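Local atomic coordinates of benzoylformate decarboxylase (Mycobacterium smegmatis, PDB entry 4Q9D), a protein that is a tetrameric, three-domain member of the thiamine diphosphate-dependent enzymes and binds a magnesium ion in its C-terminal cofactor-binding domain. Residues G435-S440 with F456-N461; A359-L364 with V429-D434; F398-G401 with G406-V409; D488-A493 with T500-S505. All blocks are in the same frame, centred on the assembly; numbering follows the deposited sequence.

Contact 1 (G435-S440 with F456-N461); sequences GSFQYS and FVVLRN. With MG (magnesium ion), chain F; FMT (formic acid), chain H.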
loop_
_atom_site.group_PDB
_atom_site.type_symbol
_atom_site.label_atom_id
_atom_site.label_comp_id
_atom_site.label_asym_id
_atom_site.label_seq_id
_atom_site.Cartn_x
_atom_site.Cartn_y
_atom_site.Cartn_z
ATOM N N GLY B 435 20.342 -27.216 8.052
ATOM C CA GLY B 435 19.205 -26.355 8.365
ATOM C C GLY B 435 18.574 -25.795 7.088
ATOM O O GLY B 435 17.356 -25.861 6.894
ATOM N N SER B 436 19.413 -25.239 6.224
ATOM C CA SER B 436 18.987 -24.718 4.937
ATOM C C SER B 436 18.276 -25.757 4.104
ATOM O O SER B 436 17.284 -25.452 3.444
ATOM C CB SER B 436 20.192 -24.186 4.144
ATOM O OG SER B 436 20.751 -23.062 4.830
ATOM N N PHE B 437 18.784 -26.987 4.135
ATOM C CA PHE B 437 18.186 -28.078 3.370
ATOM C C PHE B 437 16.714 -28.327 3.731
ATOM O O PHE B 437 15.940 -28.725 2.870
ATOM C CB PHE B 437 18.973 -29.380 3.556
ATOM C CG PHE B 437 18.716 -30.401 2.482
ATOM C CD1 PHE B 437 19.135 -30.172 1.167
ATOM C CD2 PHE B 437 18.082 -31.601 2.783
ATOM C CE1 PHE B 437 18.899 -31.124 0.162
ATOM C CE2 PHE B 437 17.834 -32.546 1.787
ATOM C CZ PHE B 437 18.231 -32.302 0.476
ATOM N N GLN B 438 16.329 -28.096 4.984
ATOM C CA GLN B 438 14.943 -28.379 5.426
ATOM C C GLN B 438 13.870 -27.434 4.898
ATOM O O GLN B 438 12.715 -27.852 4.740
ATOM C CB GLN B 438 14.834 -28.364 6.953
ATOM C CG GLN B 438 15.901 -29.176 7.642
ATOM C CD GLN B 438 15.952 -30.601 7.155
ATOM O OE1 GLN B 438 14.929 -31.298 7.126
ATOM N NE2 GLN B 438 17.151 -31.058 6.774
ATOM N N TYR B 439 14.219 -26.163 4.674
ATOM C CA TYR B 439 13.220 -25.137 4.308
ATOM C C TYR B 439 12.384 -25.514 3.106
ATOM O O TYR B 439 11.166 -25.346 3.118
ATOM C CB TYR B 439 13.845 -23.739 4.053
ATOM C CG TYR B 439 14.305 -23.027 5.309
ATOM C CD1 TYR B 439 13.598 -21.955 5.837
ATOM C CD2 TYR B 439 15.485 -23.408 5.936
ATOM C CE1 TYR B 439 14.056 -21.298 7.001
ATOM C CE2 TYR B 439 15.940 -22.776 7.074
ATOM C CZ TYR B 439 15.223 -21.742 7.610
ATOM O OH TYR B 439 15.731 -21.144 8.743
ATOM N N SER B 440 13.055 -25.991 2.062
ATOM C CA SER B 440 12.401 -26.294 0.801
ATOM C C SER B 440 12.808 -27.689 0.373
ATOM O O SER B 440 12.991 -27.962 -0.811
ATOM C CB SER B 440 12.801 -25.275 -0.285
ATOM O OG SER B 440 12.458 -23.947 0.104
ATOM N N PHE B 456 23.125 -33.126 -4.489
ATOM C CA PHE B 456 22.936 -32.276 -3.315
ATOM C C PHE B 456 23.909 -32.789 -2.250
ATOM O O PHE B 456 23.784 -33.927 -1.786
ATOM C CB PHE B 456 21.487 -32.405 -2.771
ATOM C CG PHE B 456 20.414 -31.929 -3.736
ATOM C CD1 PHE B 456 20.122 -30.570 -3.871
ATOM C CD2 PHE B 456 19.712 -32.836 -4.510
ATOM C CE1 PHE B 456 19.120 -30.120 -4.760
ATOM C CE2 PHE B 456 18.702 -32.399 -5.413
ATOM C CZ PHE B 456 18.425 -31.037 -5.539
ATOM N N VAL B 457 24.866 -31.962 -1.861
ATOM C CA VAL B 457 25.802 -32.338 -0.821
ATOM C C VAL B 457 25.416 -31.587 0.435
ATOM O O VAL B 457 25.575 -30.369 0.527
ATOM C CB VAL B 457 27.235 -31.975 -1.197
ATOM C CG1 VAL B 457 28.192 -32.299 -0.023
ATOM C CG2 VAL B 457 27.637 -32.674 -2.458
ATOM N N VAL B 458 24.886 -32.317 1.401
ATOM C CA VAL B 458 24.328 -31.701 2.596
ATOM C C VAL B 458 25.282 -31.824 3.779
ATOM O O VAL B 458 25.633 -32.920 4.199
ATOM C CB VAL B 458 22.956 -32.345 2.946
ATOM C CG1 VAL B 458 22.428 -31.801 4.258
ATOM C CG2 VAL B 458 21.944 -32.107 1.805
ATOM N N LEU B 459 25.687 -30.687 4.320
ATOM C CA LEU B 459 26.626 -30.669 5.435
ATOM C C LEU B 459 25.892 -30.715 6.766
ATOM O O LEU B 459 25.346 -29.712 7.245
ATOM C CB LEU B 459 27.542 -29.438 5.335
ATOM C CG LEU B 459 28.545 -29.405 4.167
ATOM C CD1 LEU B 459 27.887 -29.154 2.852
ATOM C CD2 LEU B 459 29.581 -28.308 4.429
ATOM N N ARG B 460 25.877 -31.905 7.350
ATOM C CA ARG B 460 25.109 -32.181 8.545
ATOM C C ARG B 460 25.976 -32.006 9.814
ATOM O O ARG B 460 26.697 -32.916 10.220
ATOM C CB ARG B 460 24.521 -33.605 8.454
ATOM C CG ARG B 460 23.840 -34.143 9.769
ATOM C CD ARG B 460 22.406 -33.662 9.884
ATOM N NE ARG B 460 21.718 -34.201 11.057
ATOM C CZ ARG B 460 21.075 -33.458 11.942
ATOM N NH1 ARG B 460 21.021 -32.132 11.773
ATOM N NH2 ARG B 460 20.491 -34.038 12.992
ATOM N N ASN B 461 25.894 -30.836 10.435
ATOM C CA ASN B 461 26.574 -30.608 11.702
ATOM C C ASN B 461 25.620 -30.427 12.886
ATOM O O ASN B 461 26.065 -30.112 13.988
ATOM C CB ASN B 461 27.550 -29.414 11.606
ATOM C CG ASN B 461 26.858 -28.121 11.209
ATOM O OD1 ASN B 461 25.630 -28.032 11.203
ATOM N ND2 ASN B 461 27.641 -27.107 10.887
HETATM MG MG MG F . 24.323 -26.756 9.899
HETATM C C FMT H . 22.856 -24.401 7.789
HETATM O O1 FMT H . 22.045 -24.116 6.915
HETATM O O2 FMT H . 22.645 -25.267 8.628
HETATM O O HOH W 1 25.708 -27.371 8.019
#
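F456 and V458 on the strand receive F437 from the short helix 434-439, within the thiamine diphosphate motif that opens with G433-D434-G435 and closes with N461. At F456 the touch is light: its CB lies 4.1 Å from F437 CE1, the two side chains crossing at about a right angle, while its ring packs on V409 and A412 of helix 408-421. V457 points to the other side of the sheet, and its backbone bonds to A430 and I432 of the neighbouring strand. V458 carries the contact. Its CG2 sits over one face of the F437 ring, 3.6 Å from the centroid and 15° off the normal, a CH-pi contact displaced toward CD1 (3.5 Å from CG2). F437 reaches it because its CG is anti to the backbone N (chi1 -161°), which swings the ring from helix to sheet. Valine suits the place: one branch lies over the phenyl face and the other, CG1, turns to I489. From L459 on, the strand serves the metal site. L459 O accepts from water 1, which binds the magnesium ion, and R460 NH1 forms a salt bridge with D434 OD2. N461, just past the strand, comes to the same ion as a formic acid molecule, probably from the crystallisation liquor, whose O2 also binds the metal. G435 N donates to that O2, while S436 N and S436 OG donate to O1, the hydroxyl over 2.7 Å. The amide of N461 offers a good oxygen ligand, its OD1 lying 2.2 Å from the magnesium ion.

Contact 2 (A359-L364 with V429-D434); sequences AVYEVL and VATIGD. With MG (magnesium ion), chain F.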
loop_
_atom_site.group_PDB
_atom_site.type_symbol
_atom_site.label_atom_id
_atom_site.label_comp_id
_atom_site.label_asym_id
_atom_site.label_seq_id
_atom_site.Cartn_x
_atom_site.Cartn_y
_atom_site.Cartn_z
ATOM N N ALA B 359 37.688 -30.555 4.680
ATOM C CA ALA B 359 37.802 -31.872 4.049
ATOM C C ALA B 359 36.757 -32.049 2.956
ATOM O O ALA B 359 37.066 -32.520 1.871
ATOM C CB ALA B 359 37.634 -32.978 5.086
ATOM N N VAL B 360 35.508 -31.689 3.259
ATOM C CA VAL B 360 34.397 -31.891 2.326
ATOM C C VAL B 360 34.622 -31.160 1.015
ATOM O O VAL B 360 34.436 -31.728 -0.053
ATOM C CB VAL B 360 33.027 -31.375 2.910
ATOM C CG1 VAL B 360 31.923 -31.466 1.849
ATOM C CG2 VAL B 360 32.653 -32.131 4.153
ATOM N N TYR B 361 34.990 -29.879 1.096
ATOM C CA TYR B 361 35.166 -29.092 -0.129
ATOM C C TYR B 361 36.383 -29.510 -0.945
ATOM O O TYR B 361 36.365 -29.421 -2.171
ATOM C CB TYR B 361 35.183 -27.592 0.161
ATOM C CG TYR B 361 33.794 -27.017 0.363
ATOM C CD1 TYR B 361 33.123 -26.375 -0.677
ATOM C CD2 TYR B 361 33.140 -27.142 1.590
ATOM C CE1 TYR B 361 31.815 -25.865 -0.491
ATOM C CE2 TYR B 361 31.856 -26.635 1.783
ATOM C CZ TYR B 361 31.202 -25.996 0.749
ATOM O OH TYR B 361 29.942 -25.489 0.986
ATOM N N GLU B 362 37.430 -30.004 -0.284
ATOM C CA GLU B 362 38.596 -30.470 -1.052
ATOM C C GLU B 362 38.244 -31.716 -1.805
ATOM O O GLU B 362 38.550 -31.835 -2.981
ATOM C CB GLU B 362 39.831 -30.754 -0.182
ATOM C CG GLU B 362 41.003 -31.203 -1.079
ATOM C CD GLU B 362 42.268 -31.556 -0.314
ATOM O OE1 GLU B 362 42.246 -31.559 0.947
ATOM O OE2 GLU B 362 43.278 -31.846 -0.991
ATOM N N VAL B 363 37.567 -32.655 -1.145
ATOM C CA VAL B 363 37.068 -33.818 -1.878
ATOM C C VAL B 363 36.198 -33.411 -3.072
ATOM O O VAL B 363 36.305 -33.982 -4.155
ATOM C CB VAL B 363 36.257 -34.765 -0.985
ATOM C CG1 VAL B 363 35.659 -35.876 -1.829
ATOM C CG2 VAL B 363 37.146 -35.331 0.127
ATOM N N LEU B 364 35.330 -32.419 -2.885
ATOM C CA LEU B 364 34.476 -31.963 -4.000
ATOM C C LEU B 364 35.319 -31.422 -5.150
ATOM O O LEU B 364 35.064 -31.720 -6.331
ATOM C CB LEU B 364 33.531 -30.854 -3.536
ATOM C CG LEU B 364 32.219 -31.212 -2.875
ATOM C CD1 LEU B 364 31.599 -29.887 -2.442
ATOM C CD2 LEU B 364 31.321 -31.911 -3.888
ATOM N N VAL B 429 25.990 -29.098 -8.812
ATOM C CA VAL B 429 26.441 -29.521 -7.493
ATOM C C VAL B 429 26.016 -28.443 -6.497
ATOM O O VAL B 429 26.418 -27.286 -6.596
ATOM C CB VAL B 429 27.969 -29.689 -7.463
ATOM C CG1 VAL B 429 28.460 -30.014 -6.018
ATOM C CG2 VAL B 429 28.385 -30.759 -8.486
ATOM N N ALA B 430 25.186 -28.835 -5.545
ATOM C CA ALA B 430 24.627 -27.904 -4.591
ATOM C C ALA B 430 25.155 -28.279 -3.228
ATOM O O ALA B 430 24.937 -29.395 -2.763
ATOM C CB ALA B 430 23.055 -27.967 -4.620
ATOM N N THR B 431 25.854 -27.355 -2.585
ATOM C CA THR B 431 26.332 -27.620 -1.239
ATOM C C THR B 431 25.455 -26.844 -0.264
ATOM O O THR B 431 25.458 -25.606 -0.254
ATOM C CB THR B 431 27.838 -27.267 -1.075
ATOM O OG1 THR B 431 28.015 -25.862 -1.277
ATOM C CG2 THR B 431 28.686 -28.048 -2.115
ATOM N N ILE B 432 24.704 -27.575 0.553
ATOM C CA ILE B 432 23.636 -26.986 1.365
ATOM C C ILE B 432 23.804 -27.368 2.837
ATOM O O ILE B 432 24.006 -28.549 3.151
ATOM C CB ILE B 432 22.237 -27.519 0.887
ATOM C CG1 ILE B 432 22.118 -27.467 -0.638
ATOM C CG2 ILE B 432 21.074 -26.686 1.494
ATOM C CD1 ILE B 432 22.033 -26.022 -1.190
ATOM N N GLY B 433 23.714 -26.401 3.748
ATOM C CA GLY B 433 23.732 -26.732 5.175
ATOM C C GLY B 433 22.490 -27.564 5.549
ATOM O O GLY B 433 21.480 -27.533 4.837
ATOM N N ASP B 434 22.534 -28.297 6.665
ATOM C CA ASP B 434 21.410 -29.166 7.025
ATOM C C ASP B 434 20.165 -28.371 7.413
ATOM O O ASP B 434 19.054 -28.813 7.153
ATOM C CB ASP B 434 21.781 -30.240 8.101
ATOM C CG ASP B 434 22.497 -29.659 9.330
ATOM O OD1 ASP B 434 22.922 -28.498 9.326
ATOM O OD2 ASP B 434 22.661 -30.381 10.321
HETATM MG MG MG F . 24.323 -26.756 9.899
HETATM O O HOH W 1 25.708 -27.371 8.019
#
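Y361 and T431 approach from opposite directions and meet at their hydroxyls: T431 OG1 donates to Y361 OH over 3.0 Å. The threonine is turned with OG1 between its backbone N and carbonyl carbon (chi1 63°), so that the hydroxyl faces the tyrosine and CG2 faces L364. L364 comes at T431 from an oblique direction, and its CD1 presses on T431 CG2 at 3.5 Å, closer than usual for two methyl groups. The other leucine branch, CD2, slides past V429 in the opposite sense and lies 4.0 Å from V429 CG1. These contacts lay helix 357-367 on a central strand, as part of one helical layer on the parallel sheet of an alpha/beta/alpha fold; the two short segments run antiparallel at 175°, their axes 11.7 Å apart. Leucine and valine suit the buried interface between helix and sheet, while the strand's far end delivers D434, whose OD1 binds the magnesium ion at 2.3 Å. Y361 OH also bonds to T381 OG1. The tyrosine oxygen is therefore gripped by two threonine hydroxyls, which gives a buried hydroxyl two partners and should help to hold the ring in place.

Contact 3 (F398-G401 with G406-V409); sequences FATG and GWGV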
loop_
_atom_site.group_PDB
_atom_site.type_symbol
_atom_site.label_atom_id
_atom_site.label_comp_id
_atom_site.label_asym_id
_atom_site.label_seq_id
_atom_site.Cartn_x
_atom_site.Cartn_y
_atom_site.Cartn_z
ATOM N N PHE B 398 25.599 -19.946 -8.367
ATOM C CA PHE B 398 24.323 -19.320 -7.967
ATOM C C PHE B 398 24.102 -19.422 -6.460
ATOM O O PHE B 398 24.350 -20.467 -5.857
ATOM C CB PHE B 398 23.143 -20.005 -8.661
ATOM C CG PHE B 398 23.258 -20.045 -10.166
ATOM C CD1 PHE B 398 22.625 -19.084 -10.959
ATOM C CD2 PHE B 398 23.984 -21.056 -10.792
ATOM C CE1 PHE B 398 22.720 -19.115 -12.360
ATOM C CE2 PHE B 398 24.089 -21.103 -12.200
ATOM C CZ PHE B 398 23.455 -20.129 -12.981
ATOM N N ALA B 399 23.649 -18.331 -5.858
ATOM C CA ALA B 399 23.180 -18.355 -4.478
ATOM C C ALA B 399 21.984 -17.407 -4.333
ATOM O O ALA B 399 21.730 -16.564 -5.212
ATOM C CB ALA B 399 24.291 -17.946 -3.515
ATOM N N THR B 400 21.274 -17.556 -3.217
ATOM C CA THR B 400 20.091 -16.750 -2.915
ATOM C C THR B 400 20.294 -15.272 -3.217
ATOM O O THR B 400 21.300 -14.677 -2.794
ATOM C CB THR B 400 19.668 -16.900 -1.453
ATOM O OG1 THR B 400 18.663 -15.916 -1.177
ATOM C CG2 THR B 400 20.883 -16.693 -0.495
ATOM N N GLY B 401 19.346 -14.692 -3.961
ATOM C CA GLY B 401 19.363 -13.261 -4.282
ATOM C C GLY B 401 19.259 -12.394 -3.040
ATOM O O GLY B 401 19.841 -11.307 -2.966
ATOM N N GLY B 406 16.621 -21.723 2.012
ATOM C CA GLY B 406 15.570 -22.438 1.313
ATOM C C GLY B 406 15.485 -22.048 -0.154
ATOM O O GLY B 406 14.515 -22.394 -0.841
ATOM N N TRP B 407 16.479 -21.318 -0.654
ATOM C CA TRP B 407 16.475 -20.952 -2.080
ATOM C C TRP B 407 17.248 -21.974 -2.931
ATOM O O TRP B 407 16.816 -22.368 -4.020
ATOM C CB TRP B 407 17.066 -19.536 -2.291
ATOM C CG TRP B 407 17.006 -19.081 -3.722
ATOM C CD1 TRP B 407 15.937 -18.484 -4.344
ATOM C CD2 TRP B 407 18.038 -19.203 -4.728
ATOM N NE1 TRP B 407 16.243 -18.216 -5.660
ATOM C CE2 TRP B 407 17.521 -18.647 -5.928
ATOM C CE3 TRP B 407 19.354 -19.713 -4.729
ATOM C CZ2 TRP B 407 18.273 -18.581 -7.126
ATOM C CZ3 TRP B 407 20.101 -19.662 -5.913
ATOM C CH2 TRP B 407 19.557 -19.100 -7.099
ATOM N N GLY B 408 18.413 -22.395 -2.444
ATOM C CA GLY B 408 19.343 -23.126 -3.303
ATOM C C GLY B 408 18.851 -24.483 -3.772
ATOM O O GLY B 408 19.144 -24.919 -4.893
ATOM N N VAL B 409 18.091 -25.161 -2.922
ATOM C CA VAL B 409 17.602 -26.485 -3.287
ATOM C C VAL B 409 16.614 -26.404 -4.474
ATOM O O VAL B 409 16.803 -27.043 -5.493
ATOM C CB VAL B 409 16.973 -27.241 -2.058
ATOM C CG1 VAL B 409 16.258 -28.521 -2.506
ATOM C CG2 VAL B 409 18.053 -27.602 -1.026
#
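T400 OG1 is held by three groups of the following turn: it bonds to G404 O and S402 N, and weakly to G403 N. This leaves the hydrocarbon part of T400 to meet W407, with T400 CB 3.8 Å from W407 CB and T400 CA 3.4 Å above the plane of the indole, displaced toward its rim. The backbone ahead of T400 continues along the ring system. A399 C is 3.3 Å from W407 CZ3, and A399 O lies over one face of the ring system, so a peptide group rather than a side chain covers it. F398 adds its CB at the indole's edge, 4.0 Å from W407 CH2. The strand 397-399 at the edge of the parallel sheet thus passes into helix 408-421, the start of a beta-alpha-beta crossover that passes over strand 373-377 to reach strand 428-433. W407 lies near the start of that helix, and with CG anti to its backbone N (chi1 -176°) the large flat group is thrown back against the incoming strand. The indole also reaches the N-terminal domain: NE1 bonds to D58 OD2, and the ring packs on A55 and Q62 of helix 50-64. Tryptophan suits this place, being both broad enough to span strand and neighbouring domain and able to donate from its rim. G406, just before it, has a positive phi of 80° that favours glycine, and E377 accepts from both G406 N and G408 N.

Contact 4 (D488-A493 with T500-S505); sequences DISSIA and TATVES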
loop_
_atom_site.group_PDB
_atom_site.type_symbol
_atom_site.label_atom_id
_atom_site.label_comp_id
_atom_site.label_asym_id
_atom_site.label_seq_id
_atom_site.Cartn_x
_atom_site.Cartn_y
_atom_site.Cartn_z
ATOM N N ASP B 488 17.089 -37.646 10.121
ATOM C CA ASP B 488 17.783 -38.597 9.268
ATOM C C ASP B 488 17.502 -38.168 7.832
ATOM O O ASP B 488 16.474 -38.514 7.237
ATOM C CB ASP B 488 17.334 -40.037 9.564
ATOM C CG ASP B 488 17.902 -41.052 8.558
ATOM O OD1 ASP B 488 18.799 -40.715 7.763
ATOM O OD2 ASP B 488 17.416 -42.189 8.548
ATOM N N ILE B 489 18.405 -37.357 7.295
ATOM C CA ILE B 489 18.150 -36.691 6.035
ATOM C C ILE B 489 18.142 -37.674 4.839
ATOM O O ILE B 489 17.442 -37.448 3.857
ATOM C CB ILE B 489 19.121 -35.510 5.839
ATOM C CG1 ILE B 489 18.822 -34.429 6.890
ATOM C CG2 ILE B 489 19.017 -34.968 4.393
ATOM C CD1 ILE B 489 19.762 -33.264 6.874
ATOM N N SER B 490 18.897 -38.770 4.934
ATOM C CA SER B 490 18.857 -39.828 3.901
ATOM C C SER B 490 17.490 -40.482 3.754
ATOM O O SER B 490 17.007 -40.652 2.638
ATOM C CB SER B 490 19.885 -40.927 4.166
ATOM O OG SER B 490 21.081 -40.596 3.513
ATOM N N SER B 491 16.860 -40.831 4.871
ATOM C CA SER B 491 15.506 -41.384 4.805
ATOM C C SER B 491 14.533 -40.434 4.135
ATOM O O SER B 491 13.708 -40.856 3.308
ATOM C CB SER B 491 15.001 -41.748 6.194
ATOM O OG SER B 491 15.862 -42.741 6.705
ATOM N N ILE B 492 14.623 -39.153 4.485
ATOM C CA ILE B 492 13.731 -38.158 3.884
ATOM C C ILE B 492 13.981 -38.105 2.386
ATOM O O ILE B 492 13.037 -38.145 1.588
ATOM C CB ILE B 492 13.898 -36.757 4.545
ATOM C CG1 ILE B 492 13.636 -36.844 6.043
ATOM C CG2 ILE B 492 12.967 -35.710 3.911
ATOM C CD1 ILE B 492 14.089 -35.567 6.850
ATOM N N ALA B 493 15.251 -38.065 1.996
ATOM C CA ALA B 493 15.615 -37.946 0.573
ATOM C C ALA B 493 15.110 -39.143 -0.233
ATOM O O ALA B 493 14.566 -39.002 -1.322
ATOM C CB ALA B 493 17.137 -37.827 0.430
ATOM N N THR B 500 20.470 -41.756 -2.456
ATOM C CA THR B 500 21.034 -41.149 -1.264
ATOM C C THR B 500 22.107 -42.024 -0.605
ATOM O O THR B 500 22.106 -43.222 -0.765
ATOM C CB THR B 500 19.911 -40.813 -0.246
ATOM O OG1 THR B 500 20.447 -39.983 0.787
ATOM C CG2 THR B 500 19.366 -42.069 0.373
ATOM N N ALA B 501 23.037 -41.394 0.107
ATOM C CA ALA B 501 23.926 -42.112 1.014
ATOM C C ALA B 501 24.338 -41.191 2.154
ATOM O O ALA B 501 24.325 -39.959 2.032
ATOM C CB ALA B 501 25.160 -42.682 0.284
ATOM N N THR B 502 24.661 -41.798 3.288
ATOM C CA THR B 502 25.232 -41.069 4.406
ATOM C C THR B 502 26.717 -41.443 4.403
ATOM O O THR B 502 27.063 -42.607 4.565
ATOM C CB THR B 502 24.553 -41.483 5.723
ATOM O OG1 THR B 502 23.160 -41.135 5.662
ATOM C CG2 THR B 502 25.233 -40.817 6.952
ATOM N N VAL B 503 27.592 -40.469 4.180
ATOM C CA VAL B 503 28.996 -40.785 4.003
ATOM C C VAL B 503 29.720 -40.901 5.358
ATOM O O VAL B 503 29.414 -40.166 6.314
ATOM C CB VAL B 503 29.679 -39.802 3.030
ATOM C CG1 VAL B 503 28.806 -39.612 1.776
ATOM C CG2 VAL B 503 29.928 -38.497 3.680
ATOM N N GLU B 504 30.670 -41.833 5.432
ATOM C CA GLU B 504 31.406 -42.116 6.674
ATOM C C GLU B 504 32.854 -41.604 6.693
ATOM O O GLU B 504 33.518 -41.584 7.740
ATOM C CB GLU B 504 31.390 -43.623 6.939
ATOM C CG GLU B 504 29.970 -44.185 7.072
ATOM C CD GLU B 504 29.871 -45.707 6.892
ATOM O OE1 GLU B 504 30.867 -46.434 7.120
ATOM O OE2 GLU B 504 28.774 -46.176 6.517
ATOM N N SER B 505 33.339 -41.164 5.543
ATOM C CA SER B 505 34.744 -40.809 5.417
ATOM C C SER B 505 34.945 -40.033 4.140
ATOM O O SER B 505 34.059 -40.009 3.265
ATOM C CB SER B 505 35.581 -42.087 5.317
ATOM O OG SER B 505 35.259 -42.772 4.105
HETATM O O HOH W 2 21.135 -39.293 6.882
#
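S490 meets T500 and T502 across a helix-to-strand connection, in which helix 489-495 turns back to strand 499-502, the outermost strand of this chain's parallel sheet at that side; the short segments run antiparallel at 175°, with axes 7.9 Å apart. D488 stands at the N-cap, its OD1 accepting weakly from S491 N at 3.5 Å, and aspartate suits a helix start because its carboxylate can accept from a backbone N-H of the first turn. The same OD1 accepts from water 2, which takes a bond from S490 N and also bonds to T502 OG1, so one water joins helix start and strand. I489 turns inward instead and packs on F437, V458 and V526. S490 points its small side chain at the strand, and OG lies between two threonine hydroxyls, 2.9 Å from T500 OG1 and 3.0 Å from T502 OG1. T500 OG1 also bonds to V524 O on the adjoining strand, which its position anti to the backbone N (chi1 -168°) makes possible alongside the serine. S491 and I492 face the second subunit, packing on its S491 and F496. A493 comes round one helical turn after S490, and its methyl is small enough to let helix and strand close up, with A493 CB 4.0 Å from T500 OG1 and 4.1 Å from T500 CB.

All four contacts reach one parallel sheet, that of the C-terminal domain. Contacts 1 and 2, with centres 11 Å apart, supply N461 and D434 to the magnesium site, which E463 O completes from the protein; their strands are neighbours in the sheet, and water 1, bound to the same ion, belongs to both. Contact 3 is nested in the chain loop closed by contact 2 and touches contact 1 through S440 OG and G406 O, 2.7 Å apart. Contact 4 comes up to the metal-binding aspartate of contact 2, with I489 CD1 3.8 Å from D434 CB. Contacts 3 and 4 do not touch, their nearest atoms being about 9 Å apart.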